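Local coordinates for 2,3-bisphosphoglycerate-independent phosphoglycerate mutase (PDB 2ZKT), which probably catalyses the glycolytic interconversion of 2-phosphoglycerate and 3-phosphoglycerate as a metal-dependent mutase that needs no bisphosphoglycerate cofactor, at residues K186-A189 and E190-E194; R18-K21 and E22-G25; S348-C351 and E352-N355; K197-Q200 and E201-K205. All coordinates share one frame; numbering follows the deposited sequence.

Interaction 1 of 4, residues K186-A189 and E190-E194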
loop_
_atom_site.group_PDB
_atom_site.type_symbol
_atom_site.label_atom_id
_atom_site.label_comp_id
_atom_site.label_asym_id
_atom_site.label_seq_id
_atom_site.Cartn_x
_atom_site.Cartn_y
_atom_site.Cartn_z
ATOM N N LYS B 186 40.697 -12.628 -30.366
ATOM C CA LYS B 186 40.978 -12.089 -31.698
ATOM C C LYS B 186 40.158 -12.803 -32.776
ATOM O O LYS B 186 39.627 -12.204 -33.707
ATOM C CB LYS B 186 42.475 -12.272 -31.976
ATOM C CG LYS B 186 42.945 -11.467 -33.193
ATOM C CD LYS B 186 44.153 -12.111 -33.885
ATOM C CE LYS B 186 45.387 -11.199 -33.884
ATOM N NZ LYS B 186 46.599 -12.008 -33.737
ATOM N N LYS B 187 40.099 -14.142 -32.649
ATOM C CA LYS B 187 39.409 -14.948 -33.651
ATOM C C LYS B 187 37.922 -14.582 -33.767
ATOM O O LYS B 187 37.356 -14.484 -34.851
ATOM C CB LYS B 187 39.547 -16.422 -33.253
ATOM C CG LYS B 187 39.163 -17.373 -34.390
ATOM C CD LYS B 187 39.446 -18.839 -34.046
ATOM C CE LYS B 187 38.814 -19.809 -35.054
ATOM N NZ LYS B 187 37.926 -20.740 -34.352
ATOM N N VAL B 188 37.275 -14.413 -32.596
ATOM C CA VAL B 188 35.822 -14.222 -32.584
ATOM C C VAL B 188 35.397 -12.843 -33.105
ATOM O O VAL B 188 34.339 -12.671 -33.703
ATOM C CB VAL B 188 35.321 -14.413 -31.151
ATOM C CG1 VAL B 188 33.836 -14.044 -31.065
ATOM C CG2 VAL B 188 35.501 -15.859 -30.719
ATOM N N ALA B 189 36.239 -11.830 -32.814
ATOM C CA ALA B 189 35.903 -10.484 -33.268
ATOM C C ALA B 189 35.941 -10.382 -34.802
ATOM O O ALA B 189 35.297 -9.531 -35.413
ATOM C CB ALA B 189 36.908 -9.510 -32.652
ATOM N N GLU B 190 36.763 -11.255 -35.423
ATOM C CA GLU B 190 36.828 -11.272 -36.875
ATOM C C GLU B 190 35.617 -11.996 -37.457
ATOM O O GLU B 190 35.161 -11.715 -38.560
ATOM C CB GLU B 190 38.115 -11.992 -37.289
ATOM C CG GLU B 190 39.366 -11.337 -36.695
ATOM C CD GLU B 190 40.600 -12.045 -37.221
ATOM O OE1 GLU B 190 40.472 -13.155 -37.721
ATOM O OE2 GLU B 190 41.687 -11.474 -37.120
ATOM N N ILE B 191 35.171 -13.009 -36.692
ATOM C CA ILE B 191 33.952 -13.697 -37.071
ATOM C C ILE B 191 32.754 -12.763 -36.901
ATOM O O ILE B 191 31.930 -12.589 -37.788
ATOM C CB ILE B 191 33.815 -14.928 -36.163
ATOM C CG1 ILE B 191 35.018 -15.860 -36.353
ATOM C CG2 ILE B 191 32.544 -15.724 -36.527
ATOM C CD1 ILE B 191 34.929 -17.119 -35.484
ATOM N N LEU B 192 32.671 -12.165 -35.696
ATOM C CA LEU B 192 31.593 -11.212 -35.468
ATOM C C LEU B 192 31.579 -10.107 -36.528
ATOM O O LEU B 192 30.537 -9.625 -36.955
ATOM C CB LEU B 192 31.787 -10.585 -34.084
ATOM C CG LEU B 192 31.531 -11.575 -32.944
ATOM C CD1 LEU B 192 31.904 -10.991 -31.577
ATOM C CD2 LEU B 192 30.063 -12.000 -32.844
ATOM N N GLU B 193 32.797 -9.679 -36.922
ATOM C CA GLU B 193 32.915 -8.562 -37.857
ATOM C C GLU B 193 32.519 -8.974 -39.280
ATOM O O GLU B 193 32.017 -8.189 -40.075
ATOM C CB GLU B 193 34.363 -8.069 -37.835
ATOM C CG GLU B 193 34.673 -7.227 -36.596
ATOM C CD GLU B 193 34.703 -5.763 -36.982
ATOM O OE1 GLU B 193 34.974 -5.467 -38.138
ATOM O OE2 GLU B 193 34.446 -4.923 -36.114
ATOM N N GLU B 194 32.812 -10.248 -39.604
ATOM C CA GLU B 194 32.336 -10.795 -40.872
ATOM C C GLU B 194 30.817 -11.006 -40.822
ATOM O O GLU B 194 30.112 -10.988 -41.826
ATOM C CB GLU B 194 33.055 -12.130 -41.088
ATOM C CG GLU B 194 32.460 -12.954 -42.236
ATOM C CD GLU B 194 33.391 -14.109 -42.556
ATOM O OE1 GLU B 194 34.571 -14.022 -42.230
ATOM O OE2 GLU B 194 32.925 -15.091 -43.135
#
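The carboxylate of Glu190 lies beside the Lys186 side chain, one helical turn on, and the two point the same way. One of its oxygens comes near the lysine chain, with OE2 4.1 Å from Lys186 CD. The lysine chain bends away, Lys186 NZ stays 6.0 Å from Glu190 OE2, and the opposite charges probably attract each other only weakly. The other flat groups are the peptide carbonyls. Val188 O takes Leu192 N at 2.6 Å in a nearly straight bond, with the donor tilted 19° from the carbonyl plane. Lys187 O accepts Ile191 N at 3.2 Å. Both are i to i+4 bonds of an alpha-helix, whereas Glu190 N makes only weak ones to Lys186 O and Lys187 O. Ile191 CG1 stands beside its own backbone N (chi1 -60°), which brings it 3.1 Å from Lys187 O. On the buried side Val188 and Leu192 run side by side, and Val188 CG1 meets Leu192 CD1 at 3.6 Å. An alanine in place of Ile191 would probably bare the Lys187 carbonyl on that flank and open a gap against His148 and His169. Lys187 itself sends NZ to His169 NE2. The contact forms the first turns of helix 186-203. Its apolar face lies against the four-stranded antiparallel sheet, where Val188 and Leu192 touch Asn166 of strand 161-166, while Lys186, Glu190 and Glu193 lie on the exposed flank.

Interaction 2 of 4, residues R18-K21 and E22-G25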
loop_
_atom_site.group_PDB
_atom_site.type_symbol
_atom_site.label_atom_id
_atom_site.label_comp_id
_atom_site.label_asym_id
_atom_site.label_seq_id
_atom_site.Cartn_x
_atom_site.Cartn_y
_atom_site.Cartn_z
ATOM N N ARG B 18 14.320 4.782 -3.044
ATOM C CA ARG B 18 14.758 5.851 -2.152
ATOM C C ARG B 18 13.524 6.672 -1.759
ATOM O O ARG B 18 12.492 6.622 -2.437
ATOM C CB ARG B 18 15.803 6.733 -2.853
ATOM C CG ARG B 18 17.102 5.989 -3.157
ATOM C CD ARG B 18 18.075 6.818 -3.990
ATOM N NE ARG B 18 19.301 6.062 -4.236
ATOM C CZ ARG B 18 20.320 6.475 -4.990
ATOM N NH1 ARG B 18 20.279 7.661 -5.603
ATOM N NH2 ARG B 18 21.400 5.704 -5.121
ATOM N N PRO B 19 13.608 7.426 -0.648
ATOM C CA PRO B 19 12.460 8.240 -0.211
ATOM C C PRO B 19 11.904 9.066 -1.379
ATOM O O PRO B 19 12.676 9.692 -2.119
ATOM C CB PRO B 19 13.059 9.126 0.888
ATOM C CG PRO B 19 14.150 8.251 1.470
ATOM C CD PRO B 19 14.783 7.650 0.220
ATOM N N ILE B 20 10.580 9.047 -1.560
ATOM C CA ILE B 20 9.937 9.812 -2.637
ATOM C C ILE B 20 9.117 10.938 -2.002
ATOM O O ILE B 20 8.255 10.688 -1.149
ATOM C CB ILE B 20 8.961 8.948 -3.483
ATOM C CG1 ILE B 20 9.670 7.693 -4.010
ATOM C CG2 ILE B 20 8.404 9.796 -4.651
ATOM C CD1 ILE B 20 10.658 7.953 -5.118
ATOM N N LYS B 21 9.376 12.174 -2.431
ATOM C CA LYS B 21 8.677 13.338 -1.890
ATOM C C LYS B 21 7.161 13.275 -2.099
ATOM O O LYS B 21 6.388 13.563 -1.171
ATOM C CB LYS B 21 9.242 14.630 -2.506
ATOM C CG LYS B 21 8.717 15.902 -1.848
ATOM C CD LYS B 21 9.459 17.142 -2.345
ATOM C CE LYS B 21 8.923 18.422 -1.698
ATOM N NZ LYS B 21 7.548 18.775 -2.173
ATOM N N GLU B 22 6.728 12.879 -3.300
ATOM C CA GLU B 22 5.294 12.799 -3.576
ATOM C C GLU B 22 4.615 11.691 -2.759
ATOM O O GLU B 22 3.381 11.597 -2.719
ATOM C CB GLU B 22 5.036 12.616 -5.088
ATOM C CG GLU B 22 5.433 11.274 -5.683
ATOM C CD GLU B 22 5.313 11.249 -7.211
ATOM O OE1 GLU B 22 6.086 11.973 -7.887
ATOM O OE2 GLU B 22 4.448 10.509 -7.739
ATOM N N LEU B 23 5.416 10.852 -2.100
ATOM C CA LEU B 23 4.849 9.794 -1.270
ATOM C C LEU B 23 5.099 10.121 0.202
ATOM O O LEU B 23 5.182 9.223 1.045
ATOM C CB LEU B 23 5.464 8.435 -1.612
ATOM C CG LEU B 23 5.374 7.994 -3.080
ATOM C CD1 LEU B 23 5.985 6.596 -3.205
ATOM C CD2 LEU B 23 3.921 7.999 -3.563
ATOM N N ASN B 24 5.232 11.419 0.498
ATOM C CA ASN B 24 5.447 11.893 1.869
ATOM C C ASN B 24 6.764 11.376 2.460
ATOM O O ASN B 24 6.843 11.095 3.656
ATOM C CB ASN B 24 4.272 11.460 2.774
ATOM C CG ASN B 24 2.906 11.747 2.146
ATOM O OD1 ASN B 24 2.605 12.886 1.783
ATOM N ND2 ASN B 24 2.076 10.708 2.017
ATOM N N GLY B 25 7.788 11.244 1.616
ATOM C CA GLY B 25 9.082 10.778 2.096
ATOM C C GLY B 25 9.206 9.272 2.258
ATOM O O GLY B 25 10.185 8.791 2.825
#
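Ile20 and Leu23 touch side by side across a tight turn, and the Ile20 carbonyl holds that turn together. Ile20 O accepts two backbone N-H groups, Leu23 N at 3.0 Å and Gly25 N at 2.9 Å. They arrive from opposite faces of the carbonyl plane, and neither sits on a lone pair. Lys21 O takes Asn24 N at 3.0 Å, also from well above its plane. The bond from Gly25 to Ile20 encloses the one from Asn24 to Lys21, and Asn24 has left-handed backbone angles (phi 63°). This is the bonding pattern of a Schellman motif, here closing a short 3-10 turn. Gly25 also has a positive phi, where a CB would jam against the carbonyl before it. Gly25 O is itself taken by Arg381 NH2, and Ile20 also bonds Leu26 through the backbone. Arg18 NE pairs with Asp359 and NH1 with Glu352, both as salt bridges. Leu23 CG lies 3.7 Å from Ile20 CB, and the Ile20 CG2 branch meets Glu22 CG at 3.5 Å. Pro313, Pro28 and Tyr31 also pack against this apolar patch. An alanine at Leu23 would probably take away one apolar neighbour of Ile20 and leave a gap beside Pro28 and Tyr31. The chemistry implies a turn fixed mainly by its own peptide groups, with aliphatic side chains fastening it to the protein.

Interaction 3 of 4, residues S348-C351 and E352-N355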
loop_
_atom_site.group_PDB
_atom_site.type_symbol
_atom_site.label_atom_id
_atom_site.label_comp_id
_atom_site.label_asym_id
_atom_site.label_seq_id
_atom_site.Cartn_x
_atom_site.Cartn_y
_atom_site.Cartn_z
ATOM N N SER B 348 18.067 -2.863 -5.990
ATOM C CA SER B 348 17.291 -1.622 -5.921
ATOM C C SER B 348 17.228 -0.924 -7.283
ATOM O O SER B 348 18.183 -0.924 -8.055
ATOM C CB SER B 348 17.962 -0.693 -4.907
ATOM O OG SER B 348 17.652 -1.157 -3.588
ATOM N N THR B 349 16.080 -0.316 -7.578
ATOM C CA THR B 349 15.915 0.453 -8.808
ATOM C C THR B 349 15.109 1.678 -8.438
ATOM O O THR B 349 13.907 1.740 -8.685
ATOM C CB THR B 349 15.163 -0.327 -9.902
ATOM O OG1 THR B 349 15.902 -1.515 -10.230
ATOM C CG2 THR B 349 15.031 0.537 -11.172
ATOM N N PRO B 350 15.766 2.669 -7.818
ATOM C CA PRO B 350 15.127 3.926 -7.387
ATOM C C PRO B 350 14.511 4.675 -8.570
ATOM O O PRO B 350 15.105 4.738 -9.651
ATOM C CB PRO B 350 16.290 4.715 -6.764
ATOM C CG PRO B 350 17.312 3.667 -6.412
ATOM C CD PRO B 350 17.221 2.698 -7.559
ATOM N N CYS B 351 13.320 5.234 -8.369
ATOM C CA CYS B 351 12.661 5.990 -9.427
ATOM C C CYS B 351 13.504 7.233 -9.769
ATOM O O CYS B 351 13.636 7.598 -10.940
ATOM C CB CYS B 351 11.250 6.397 -8.977
ATOM S SG CYS B 351 10.080 4.999 -8.871
ATOM N N GLU B 352 14.098 7.861 -8.753
ATOM C CA GLU B 352 14.926 9.049 -8.982
ATOM C C GLU B 352 16.215 8.724 -9.755
ATOM O O GLU B 352 16.875 9.630 -10.277
ATOM C CB GLU B 352 15.306 9.731 -7.653
ATOM C CG GLU B 352 16.400 9.012 -6.850
ATOM C CD GLU B 352 17.036 9.898 -5.774
ATOM O OE1 GLU B 352 16.298 10.414 -4.894
ATOM O OE2 GLU B 352 18.277 10.075 -5.809
ATOM N N VAL B 353 16.582 7.444 -9.816
ATOM C CA VAL B 353 17.804 7.041 -10.529
ATOM C C VAL B 353 17.488 6.490 -11.926
ATOM O O VAL B 353 18.311 6.590 -12.839
ATOM C CB VAL B 353 18.602 5.967 -9.724
ATOM C CG1 VAL B 353 19.916 5.617 -10.448
ATOM C CG2 VAL B 353 18.897 6.481 -8.327
ATOM N N MET B 354 16.293 5.910 -12.082
ATOM C CA MET B 354 15.848 5.348 -13.362
ATOM C C MET B 354 16.758 4.226 -13.872
ATOM O O MET B 354 16.897 4.004 -15.084
ATOM C CB MET B 354 15.741 6.465 -14.423
ATOM C CG MET B 354 14.617 7.470 -14.141
ATOM S SD MET B 354 14.460 8.792 -15.383
ATOM C CE MET B 354 13.526 7.925 -16.700
ATOM N N ASN B 355 17.372 3.516 -12.925
ATOM C CA ASN B 355 18.261 2.403 -13.233
ATOM C C ASN B 355 18.651 1.756 -11.908
ATOM O O ASN B 355 18.360 2.297 -10.842
ATOM C CB ASN B 355 19.517 2.897 -13.958
ATOM C CG ASN B 355 20.060 1.868 -14.941
ATOM O OD1 ASN B 355 20.256 0.690 -14.598
ATOM N ND2 ASN B 355 20.309 2.310 -16.174
#
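Val353 meets Pro350 through CG2, which its first torsion places beside the backbone N (CG1 at chi1 -177°). That branch lies alongside the proline ring, 3.5 Å from Pro350 CB and 3.8 Å from Pro350 CG. Thr349 has chi1 -60°, with CG2 anti to the backbone N. The methyl thus faces the returning chain, 3.8 Å from Asn355 O, and OG1 is left for Asp305 OD1. Between these groups the backbone makes a type I turn over Cys351 and Glu352. Pro350 O accepts Val353 N at 3.1 Å from well above the carbonyl plane, and Met354 N at 2.9 Å from only slightly outside it. Met354 takes left-handed backbone angles (phi 60°), and the chain then doubles back, bringing Asn355 O to 3.5 Å from Pro350 CD. The loop joins strand 339-344 to strand 361-366 and lies at the metal centre of this alkaline phosphatase superfamily fold. Asp305, His309 and His356 bind one zinc, and the side chain of Thr349 lies about 4 Å from a bound zinc. Met354 O holds His309 ND1. The loop therefore belongs to the second shell: the Thr349 hydroxyl probably helps orient Asp305, and the Met354 carbonyl His309. The Pro350 carbonyl, accepting two N-H groups, probably helps fix the turn and with it those ligands and the adjoining His356.

Interaction 4 of 4, residues K197-Q200 and E201-K205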
loop_
_atom_site.group_PDB
_atom_site.type_symbol
_atom_site.label_atom_id
_atom_site.label_comp_id
_atom_site.label_asym_id
_atom_site.label_seq_id
_atom_site.Cartn_x
_atom_site.Cartn_y
_atom_site.Cartn_z
ATOM N N LYS B 197 28.954 -7.537 -41.319
ATOM C CA LYS B 197 28.981 -7.245 -42.751
ATOM C C LYS B 197 28.022 -8.158 -43.528
ATOM O O LYS B 197 27.213 -7.724 -44.341
ATOM C CB LYS B 197 30.415 -7.456 -43.254
ATOM C CG LYS B 197 31.345 -6.305 -42.857
ATOM C CD LYS B 197 32.789 -6.547 -43.308
ATOM C CE LYS B 197 33.697 -5.337 -43.051
ATOM N NZ LYS B 197 35.047 -5.622 -43.542
ATOM N N LYS B 198 28.167 -9.477 -43.279
ATOM C CA LYS B 198 27.321 -10.440 -43.980
ATOM C C LYS B 198 25.841 -10.262 -43.615
ATOM O O LYS B 198 24.954 -10.265 -44.460
ATOM C CB LYS B 198 27.787 -11.850 -43.612
ATOM C CG LYS B 198 28.664 -12.475 -44.706
ATOM C CD LYS B 198 29.209 -13.848 -44.300
ATOM C CE LYS B 198 30.612 -14.108 -44.865
ATOM N NZ LYS B 198 30.741 -15.521 -45.232
ATOM N N ALA B 199 25.589 -10.141 -42.296
ATOM C CA ALA B 199 24.223 -9.941 -41.816
ATOM C C ALA B 199 23.557 -8.742 -42.503
ATOM O O ALA B 199 22.395 -8.764 -42.891
ATOM C CB ALA B 199 24.274 -9.714 -40.301
ATOM N N GLN B 200 24.346 -7.650 -42.614
ATOM C CA GLN B 200 23.818 -6.424 -43.216
ATOM C C GLN B 200 23.235 -6.671 -44.617
ATOM O O GLN B 200 22.210 -6.117 -44.999
ATOM C CB GLN B 200 24.958 -5.404 -43.299
ATOM C CG GLN B 200 24.450 -3.979 -43.545
ATOM C CD GLN B 200 25.623 -3.023 -43.565
ATOM O OE1 GLN B 200 25.781 -2.147 -42.728
ATOM N NE2 GLN B 200 26.473 -3.225 -44.596
ATOM N N GLU B 201 23.959 -7.486 -45.413
ATOM C CA GLU B 201 23.520 -7.824 -46.762
ATOM C C GLU B 201 22.148 -8.505 -46.746
ATOM O O GLU B 201 21.240 -8.154 -47.492
ATOM C CB GLU B 201 24.561 -8.762 -47.384
ATOM C CG GLU B 201 25.881 -8.046 -47.691
ATOM C CD GLU B 201 26.824 -9.009 -48.382
ATOM O OE1 GLU B 201 26.352 -9.981 -48.962
ATOM O OE2 GLU B 201 28.034 -8.779 -48.334
ATOM N N VAL B 202 22.061 -9.542 -45.888
ATOM C CA VAL B 202 20.779 -10.232 -45.722
ATOM C C VAL B 202 19.664 -9.269 -45.293
ATOM O O VAL B 202 18.564 -9.252 -45.842
ATOM C CB VAL B 202 20.959 -11.326 -44.666
ATOM C CG1 VAL B 202 19.693 -12.179 -44.579
ATOM C CG2 VAL B 202 22.134 -12.214 -45.043
ATOM N N LEU B 203 19.961 -8.470 -44.243
ATOM C CA LEU B 203 19.128 -7.450 -43.604
ATOM C C LEU B 203 18.671 -6.364 -44.590
ATOM O O LEU B 203 17.489 -6.066 -44.732
ATOM C CB LEU B 203 19.927 -6.828 -42.452
ATOM C CG LEU B 203 19.861 -7.677 -41.179
ATOM C CD1 LEU B 203 20.681 -7.076 -40.033
ATOM C CD2 LEU B 203 18.433 -7.842 -40.649
ATOM N N GLU B 204 19.658 -5.734 -45.259
ATOM C CA GLU B 204 19.331 -4.622 -46.152
ATOM C C GLU B 204 18.407 -5.047 -47.302
ATOM O O GLU B 204 18.123 -4.283 -48.217
ATOM C CB GLU B 204 20.645 -4.094 -46.733
ATOM C CG GLU B 204 21.152 -2.841 -46.015
ATOM C CD GLU B 204 22.510 -2.476 -46.576
ATOM O OE1 GLU B 204 23.157 -3.343 -47.152
ATOM O OE2 GLU B 204 22.905 -1.316 -46.447
ATOM N N LYS B 205 17.956 -6.320 -47.258
ATOM C CA LYS B 205 17.217 -6.850 -48.409
ATOM C C LYS B 205 15.808 -7.356 -48.061
ATOM O O LYS B 205 14.924 -7.458 -48.910
ATOM C CB LYS B 205 18.023 -8.001 -49.012
ATOM C CG LYS B 205 18.198 -7.841 -50.525
ATOM C CD LYS B 205 18.901 -9.049 -51.147
ATOM C CE LYS B 205 20.315 -9.259 -50.589
ATOM N NZ LYS B 205 20.850 -10.530 -51.076
#
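Gln200 and Glu204 lie side by side, pointing the same way. The amide and the carboxylate stack with their planes 29° apart. The touch is loose: Gln200 CG is 3.9 Å from Glu204 OE1, and Gln200 NE2 stays 4.2 Å from that same Glu204 oxygen. Gln200 CG is anti to its own N (chi1 -164°), which sets CG beside the Glu204 carboxylate. Beneath them Glu204 N binds Gln200 O at 2.6 Å, almost straight. One residue back, Leu203 N reaches Ala199 O at 2.8 Å, nearly along the C=O axis. Leu203 CG also covers that acceptor, 3.2 Å from Ala199 O. These are the i to i+4 bonds of the last turns of helix 186-203, which packs on the antiparallel sheet inserted into the main metalloenzyme fold. The turn before is slacker, for Val202 N to Lys198 O is a weak bond at 3.3 Å and Glu201 N to Lys197 O is also weak. Glu201 CG rests 3.6 Å from Lys197 O. On the buried side Ala199 and Leu203 both press on Leu223 of strand 222-229. Gln200, at the border of that face, touches Tyr222 and Leu105. Where the helix runs out, Leu203 O is taken by Asn209 ND2. Lys198 NZ goes to Gly147 O and to the carboxylate of Glu194.

In the fold
Interactions 1 and 4 share helix 186-203, with centres about 16 Å apart. Both mix an apolar face on the antiparallel sheet with a charged outer flank, and Lys198 NZ joins them by a salt bridge to Glu194 OE2. Interactions 2 and 3 are loops of the metal-binding domain, and they touch. Arg18 NH1 makes a salt bridge to Glu352 OE2, Arg18 also packs on Pro350 and Val353, and Ile20 meets Cys351. All four are partly buried. Interaction 3, beside zinc and nearest the chain's centre, has four buried residues of its eight; each of the others has two. In the helix each strong bond uses its own carbonyl, whereas each loop gathers two donors on one.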